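Local coordinates for protein AimR transcriptional regulator (Bacillus phage phi3T, PDB 5ZVV) that activates transcription of the aimX locus as a dimer and is switched to an inactive monomer by the arbitrium peptide, tipping the phage from lysis to lysogeny, at residues Cys227-Ala230 against Tyr231-Ile234; Ala246-Ala249 against Tyr250-Gln254. All blocks are in the same frame, centred on the assembly; numbering follows the deposited sequence.

Interaction 1: residues Cys227-Ala230 against Tyr231-Ile234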
ATOM      1  N   CYS A 227     -19.689 -13.169  14.367  1.00 19.82           N
ATOM      2  CA  CYS A 227     -19.570 -13.157  15.821  1.00 21.24           C
ATOM      3  C   CYS A 227     -18.366 -13.965  16.285  1.00 20.61           C
ATOM      4  O   CYS A 227     -17.684 -13.578  17.243  1.00 22.40           O
ATOM      5  CB  CYS A 227     -20.853 -13.686  16.456  1.00 23.04           C
ATOM      6  SG  CYS A 227     -22.298 -12.649  16.167  1.00 23.39           S
ATOM      7  N   PHE A 228     -18.088 -15.087  15.615  1.00 24.27           N
ATOM      8  CA  PHE A 228     -16.917 -15.889  15.955  1.00 21.34           C
ATOM      9  C   PHE A 228     -15.639 -15.070  15.826  1.00 20.08           C
ATOM     10  O   PHE A 228     -14.842 -14.988  16.768  1.00 19.12           O
ATOM     11  CB  PHE A 228     -16.849 -17.138  15.072  1.00 20.77           C
ATOM     12  CG  PHE A 228     -15.549 -17.882  15.189  1.00 21.30           C
ATOM     13  CD1 PHE A 228     -15.306 -18.712  16.273  1.00 22.03           C
ATOM     14  CD2 PHE A 228     -14.563 -17.741  14.227  1.00 21.23           C
ATOM     15  CE1 PHE A 228     -14.107 -19.385  16.392  1.00 16.57           C
ATOM     16  CE2 PHE A 228     -13.362 -18.416  14.340  1.00 19.09           C
ATOM     17  CZ  PHE A 228     -13.134 -19.236  15.425  1.00 17.35           C
ATOM     18  N   PHE A 229     -15.427 -14.445  14.664  1.00 17.15           N
ATOM     19  CA  PHE A 229     -14.221 -13.642  14.505  1.00 17.85           C
ATOM     20  C   PHE A 229     -14.239 -12.389  15.373  1.00 20.82           C
ATOM     21  O   PHE A 229     -13.171 -11.855  15.691  1.00 21.94           O
ATOM     22  CB  PHE A 229     -14.014 -13.280  13.035  1.00 16.29           C
ATOM     23  CG  PHE A 229     -13.451 -14.410  12.223  1.00 23.12           C
ATOM     24  CD1 PHE A 229     -12.152 -14.846  12.436  1.00 23.34           C
ATOM     25  CD2 PHE A 229     -14.220 -15.052  11.269  1.00 25.09           C
ATOM     26  CE1 PHE A 229     -11.626 -15.894  11.704  1.00 24.38           C
ATOM     27  CE2 PHE A 229     -13.701 -16.103  10.531  1.00 22.16           C
ATOM     28  CZ  PHE A 229     -12.402 -16.523  10.750  1.00 25.08           C
ATOM     29  N   ALA A 230     -15.419 -11.923  15.784  1.00 17.13           N
ATOM     30  CA  ALA A 230     -15.484 -10.774  16.677  1.00 19.48           C
ATOM     31  C   ALA A 230     -14.977 -11.131  18.070  1.00 18.18           C
ATOM     32  O   ALA A 230     -14.124 -10.429  18.630  1.00 19.13           O
ATOM     33  CB  ALA A 230     -16.912 -10.240  16.736  1.00 17.36           C
ATOM     34  N   TYR A 231     -15.490 -12.224  18.649  1.00 17.58           N
ATOM     35  CA  TYR A 231     -14.998 -12.653  19.958  1.00 19.66           C
ATOM     36  C   TYR A 231     -13.549 -13.115  19.886  1.00 18.01           C
ATOM     37  O   TYR A 231     -12.787 -12.921  20.842  1.00 21.47           O
ATOM     38  CB  TYR A 231     -15.891 -13.757  20.525  1.00 18.72           C
ATOM     39  CG  TYR A 231     -17.189 -13.234  21.086  1.00 19.57           C
ATOM     40  CD1 TYR A 231     -17.201 -12.454  22.237  1.00 20.15           C
ATOM     41  CD2 TYR A 231     -18.400 -13.506  20.465  1.00 20.25           C
ATOM     42  CE1 TYR A 231     -18.382 -11.965  22.757  1.00 23.20           C
ATOM     43  CE2 TYR A 231     -19.590 -13.020  20.976  1.00 26.27           C
ATOM     44  CZ  TYR A 231     -19.574 -12.249  22.123  1.00 25.04           C
ATOM     45  OH  TYR A 231     -20.751 -11.760  22.639  1.00 26.40           O
ATOM     46  N   LEU A 232     -13.156 -13.723  18.766  1.00 20.04           N
ATOM     47  CA  LEU A 232     -11.750 -14.034  18.541  1.00 18.77           C
ATOM     48  C   LEU A 232     -10.898 -12.772  18.599  1.00 20.06           C
ATOM     49  O   LEU A 232      -9.828 -12.761  19.222  1.00 23.10           O
ATOM     50  CB  LEU A 232     -11.591 -14.738  17.192  1.00 23.25           C
ATOM     51  CG  LEU A 232     -10.329 -15.562  16.949  1.00 26.31           C
ATOM     52  CD1 LEU A 232     -10.278 -16.748  17.901  1.00 25.07           C
ATOM     53  CD2 LEU A 232     -10.272 -16.026  15.497  1.00 26.83           C
ATOM     54  N   THR A 233     -11.371 -11.688  17.974  1.00 19.40           N
ATOM     55  CA  THR A 233     -10.609 -10.442  17.976  1.00 20.48           C
ATOM     56  C   THR A 233     -10.542  -9.830  19.370  1.00 18.14           C
ATOM     57  O   THR A 233      -9.482  -9.353  19.789  1.00 17.33           O
ATOM     58  CB  THR A 233     -11.217  -9.445  16.987  1.00 20.27           C
ATOM     59  OG1 THR A 233     -11.182  -9.996  15.665  1.00 20.50           O
ATOM     60  CG2 THR A 233     -10.435  -8.138  16.998  1.00 23.11           C
ATOM     61  N   ILE A 234     -11.660  -9.829  20.102  1.00 17.17           N
ATOM     62  CA  ILE A 234     -11.661  -9.281  21.459  1.00 20.98           C
ATOM     63  C   ILE A 234     -10.667 -10.038  22.336  1.00 22.85           C
ATOM     64  O   ILE A 234      -9.790  -9.444  22.989  1.00 23.42           O
ATOM     65  CB  ILE A 234     -13.084  -9.319  22.047  1.00 21.64           C
ATOM     66  CG1 ILE A 234     -13.997  -8.344  21.298  1.00 23.78           C
ATOM     67  CG2 ILE A 234     -13.068  -9.011  23.544  1.00 19.38           C
ATOM     68  CD1 ILE A 234     -15.454  -8.422  21.700  1.00 18.44           C
TER

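Interaction 2: residues Ala246-Ala249 against Tyr250-Gln254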
ATOM      1  N   ALA A 246      -9.546 -12.667  28.513  1.00 22.65           N
ATOM      2  CA  ALA A 246      -9.269 -13.154  27.163  1.00 24.64           C
ATOM      3  C   ALA A 246      -9.877 -14.534  26.951  1.00 21.07           C
ATOM      4  O   ALA A 246     -10.574 -14.775  25.956  1.00 18.86           O
ATOM      5  CB  ALA A 246      -7.759 -13.189  26.915  1.00 22.50           C
ATOM      6  N   LYS A 247      -9.631 -15.447  27.892  1.00 18.15           N
ATOM      7  CA  LYS A 247     -10.204 -16.785  27.802  1.00 20.52           C
ATOM      8  C   LYS A 247     -11.726 -16.731  27.778  1.00 23.06           C
ATOM      9  O   LYS A 247     -12.371 -17.527  27.087  1.00 20.57           O
ATOM     10  CB  LYS A 247      -9.715 -17.639  28.971  1.00 23.59           C
ATOM     11  CG  LYS A 247     -10.256 -19.058  28.982  1.00 20.76           C
ATOM     12  CD  LYS A 247      -9.759 -19.822  30.202  1.00 24.40           C
ATOM     13  CE  LYS A 247     -10.228 -21.269  30.181  1.00 30.09           C
ATOM     14  NZ  LYS A 247      -9.776 -22.022  31.383  1.00 33.72           N
ATOM     15  N   LYS A 248     -12.319 -15.788  28.515  1.00 29.69           N
ATOM     16  CA  LYS A 248     -13.774 -15.689  28.547  1.00 23.42           C
ATOM     17  C   LYS A 248     -14.328 -15.243  27.198  1.00 23.02           C
ATOM     18  O   LYS A 248     -15.366 -15.746  26.749  1.00 24.73           O
ATOM     19  CB  LYS A 248     -14.208 -14.735  29.661  1.00 29.77           C
ATOM     20  CG  LYS A 248     -15.668 -14.875  30.060  1.00 35.66           C
ATOM     21  CD  LYS A 248     -15.924 -14.298  31.449  1.00 44.55           C
ATOM     22  CE  LYS A 248     -15.665 -12.804  31.489  1.00 38.14           C
ATOM     23  NZ  LYS A 248     -15.961 -12.216  32.827  1.00 53.53           N
ATOM     24  N   ALA A 249     -13.646 -14.310  26.529  1.00 19.88           N
ATOM     25  CA  ALA A 249     -14.084 -13.895  25.197  1.00 24.82           C
ATOM     26  C   ALA A 249     -13.915 -15.025  24.185  1.00 20.35           C
ATOM     27  O   ALA A 249     -14.835 -15.326  23.407  1.00 23.83           O
ATOM     28  CB  ALA A 249     -13.311 -12.651  24.756  1.00 22.27           C
ATOM     29  N   TYR A 250     -12.737 -15.659  24.179  1.00 17.82           N
ATOM     30  CA  TYR A 250     -12.512 -16.823  23.327  1.00 20.96           C
ATOM     31  C   TYR A 250     -13.622 -17.851  23.497  1.00 20.33           C
ATOM     32  O   TYR A 250     -14.212 -18.317  22.516  1.00 21.04           O
ATOM     33  CB  TYR A 250     -11.159 -17.459  23.647  1.00 18.54           C
ATOM     34  CG  TYR A 250      -9.962 -16.677  23.165  1.00 17.31           C
ATOM     35  CD1 TYR A 250     -10.001 -15.966  21.972  1.00 18.58           C
ATOM     36  CD2 TYR A 250      -8.786 -16.655  23.903  1.00 17.51           C
ATOM     37  CE1 TYR A 250      -8.901 -15.255  21.530  1.00 19.82           C
ATOM     38  CE2 TYR A 250      -7.686 -15.947  23.471  1.00 17.08           C
ATOM     39  CZ  TYR A 250      -7.747 -15.250  22.285  1.00 18.11           C
ATOM     40  OH  TYR A 250      -6.646 -14.547  21.861  1.00 19.22           O
ATOM     41  N   ILE A 251     -13.927 -18.209  24.747  1.00 22.39           N
ATOM     42  CA  ILE A 251     -14.968 -19.199  25.004  1.00 22.03           C
ATOM     43  C   ILE A 251     -16.322 -18.695  24.523  1.00 24.77           C
ATOM     44  O   ILE A 251     -17.146 -19.479  24.037  1.00 18.95           O
ATOM     45  CB  ILE A 251     -14.990 -19.570  26.500  1.00 23.03           C
ATOM     46  CG1 ILE A 251     -13.713 -20.324  26.877  1.00 27.26           C
ATOM     47  CG2 ILE A 251     -16.209 -20.416  26.831  1.00 27.70           C
ATOM     48  CD1 ILE A 251     -13.611 -20.642  28.353  1.00 32.50           C
ATOM     49  N   LYS A 252     -16.572 -17.384  24.630  1.00 22.14           N
ATOM     50  CA  LYS A 252     -17.792 -16.830  24.049  1.00 18.59           C
ATOM     51  C   LYS A 252     -17.843 -17.048  22.543  1.00 16.16           C
ATOM     52  O   LYS A 252     -18.931 -17.118  21.963  1.00 18.85           O
ATOM     53  CB  LYS A 252     -17.911 -15.339  24.366  1.00 21.55           C
ATOM     54  CG  LYS A 252     -18.370 -15.039  25.779  1.00 25.56           C
ATOM     55  CD  LYS A 252     -18.484 -13.545  26.003  1.00 27.37           C
ATOM     56  CE  LYS A 252     -18.792 -13.229  27.455  1.00 33.99           C
ATOM     57  NZ  LYS A 252     -18.808 -11.759  27.696  1.00 37.26           N
ATOM     58  N   GLY A 253     -16.686 -17.158  21.893  1.00 18.04           N
ATOM     59  CA  GLY A 253     -16.694 -17.481  20.471  1.00 17.34           C
ATOM     60  C   GLY A 253     -17.087 -18.914  20.135  1.00 21.80           C
ATOM     61  O   GLY A 253     -17.342 -19.202  18.959  1.00 20.68           O
ATOM     62  N   GLN A 254     -17.161 -19.806  21.129  1.00 19.75           N
ATOM     63  CA  GLN A 254     -17.341 -21.233  20.851  1.00 21.66           C
ATOM     64  C   GLN A 254     -18.671 -21.511  20.157  1.00 21.63           C
ATOM     65  O   GLN A 254     -18.721 -22.237  19.157  1.00 20.47           O
ATOM     66  CB  GLN A 254     -17.238 -22.039  22.146  1.00 19.37           C
ATOM     67  CG  GLN A 254     -17.610 -23.512  22.006  1.00 24.46           C
ATOM     68  CD  GLN A 254     -16.711 -24.254  21.037  1.00 26.90           C
ATOM     69  OE1 GLN A 254     -15.507 -24.377  21.258  1.00 24.65           O
ATOM     70  NE2 GLN A 254     -17.293 -24.748  19.950  1.00 26.60           N
TER

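Interaction 1: residues Cys227-Ala230 against Tyr231-Ile234
Leu232 lays one methyl, CD2, against two phenylalanine rings of the preceding turn. CD2 is 3.8 Å from Phe229 CD1 and 4.1 Å from Phe228 CE2, and it approaches both rings obliquely, with the leucine side chain running alongside each and pointing the same way. The rings also meet each other: Phe228 CD2 stands 3.9 Å above the plane of the Phe229 ring, over its centre. Different first torsions bring the two rings together. Phe228 carries CG anti to its own backbone N (chi1 170°), whereas Phe229 turns CG beside the backbone N (chi1 -78°), and the two rings converge on a single apolar cluster with Leu232. His262, on helix 260-277, stacks on Phe228 and meets Phe229 edge-to-face.

A different side of the helix is polar at Thr233. Its OG1 donates to Phe229 O at 2.7 Å, the hydroxyl reaching back one turn because OG1 lies beside the backbone N. The same carbonyl also takes the backbone bond from Thr233 N (2.9 Å), whose donor sits well above the carbonyl plane, while OG1 lies closer to that plane. Two donors from one residue therefore grip Phe229 O, and the hydroxyl is also hydrogen-bonded to the Asn199 side chain of helix 184-203.

On Tyr231 the ring leans back over the previous turn, with CD2 3.3 Å from Cys227 O. That oxygen accepts the bond from Tyr231 N at 2.9 Å, nearly straight at 174°. Bonds from Leu232 N to Phe228 O and from Ile234 N to Ala230 O continue the same i to i+4 pattern. Bonds and packing together define a regular alpha-helix packed against helices 184-203, 207-220 and 260-277, consistent with the layered helical packing of a TPR-clan protein.

Interaction 2: residues Ala246-Ala249 against Tyr250-Gln254
Four successive i to i+4 backbone bonds join Ala246-Ala249 to Tyr250-Gln254, and their N-H...O angles become less straight along the chain. Tyr250 N reaches Ala246 O at 2.9 Å with an angle of 177°; Ile251 N to Lys247 O and Lys252 N to Lys248 O follow. The last, from Gly253 N to Ala249 O, is 3.0 Å long and bent to 136°. Gly253 N also makes a weak bond to Tyr250 O, and Gln254 N bonds to Ile251 O, so i to i+3 bonds join the i to i+4 series at Gly253 and Gln254.

Tyr250 directs its ring back over the preceding turn. CG lies beside the backbone N (chi1 -73°), which brings CD2 to 3.3 Å from Ala246 O; farther along the ring, CE2 touches Ala246 CB at 4.4 Å. The phenol OH is hydrogen-bonded to Asn236 OD1, and the ring packs on Ala269 and Leu270 of helix 260-277. Ala249 meets Ile234, so this buried side packs on both the preceding and the following helix; it runs antiparallel to helix 224-237, as in the helix pairs of the TPR clan.

On the more exposed side, where Lys248, Ile251 and Lys252 lie, the contacts are made by longer chains. The aliphatic part of Lys247, extended beyond CG, crosses Ile251 at an angle, with Lys247 CG 3.8 Å from Ile251 CD1. Lys252 CG rests 3.2 Å from Lys248 O. The ammonium groups Lys248 NZ and Lys252 NZ stand 5.9 Å apart, and the salt bridge from Lys248 to Glu245 probably eases their mutual repulsion.

Overall arrangement
Interactions 1 and 2 lie on consecutive helices, 224-237 and 243-252, with centres about 8 Å apart, and they touch directly. Tyr231 joins them at two points: its CB is 3.4 Å from Ala249 O, and its CE1 is 3.6 Å from Lys252 CD. Nearby, Phe228 CD1 lies 3.4 Å from Gly253 O, and Tyr250 CE1 is 3.5 Å from Leu232 O. Helix 260-277 packs against both, through Leu266 and Ala269 among others. The centre of interaction 1 is about 8 Å from that of the chain, against about 15 Å for interaction 2, where Gln254 binds a glycerol probably from the crystallisation liquor. The other subunit touches neither.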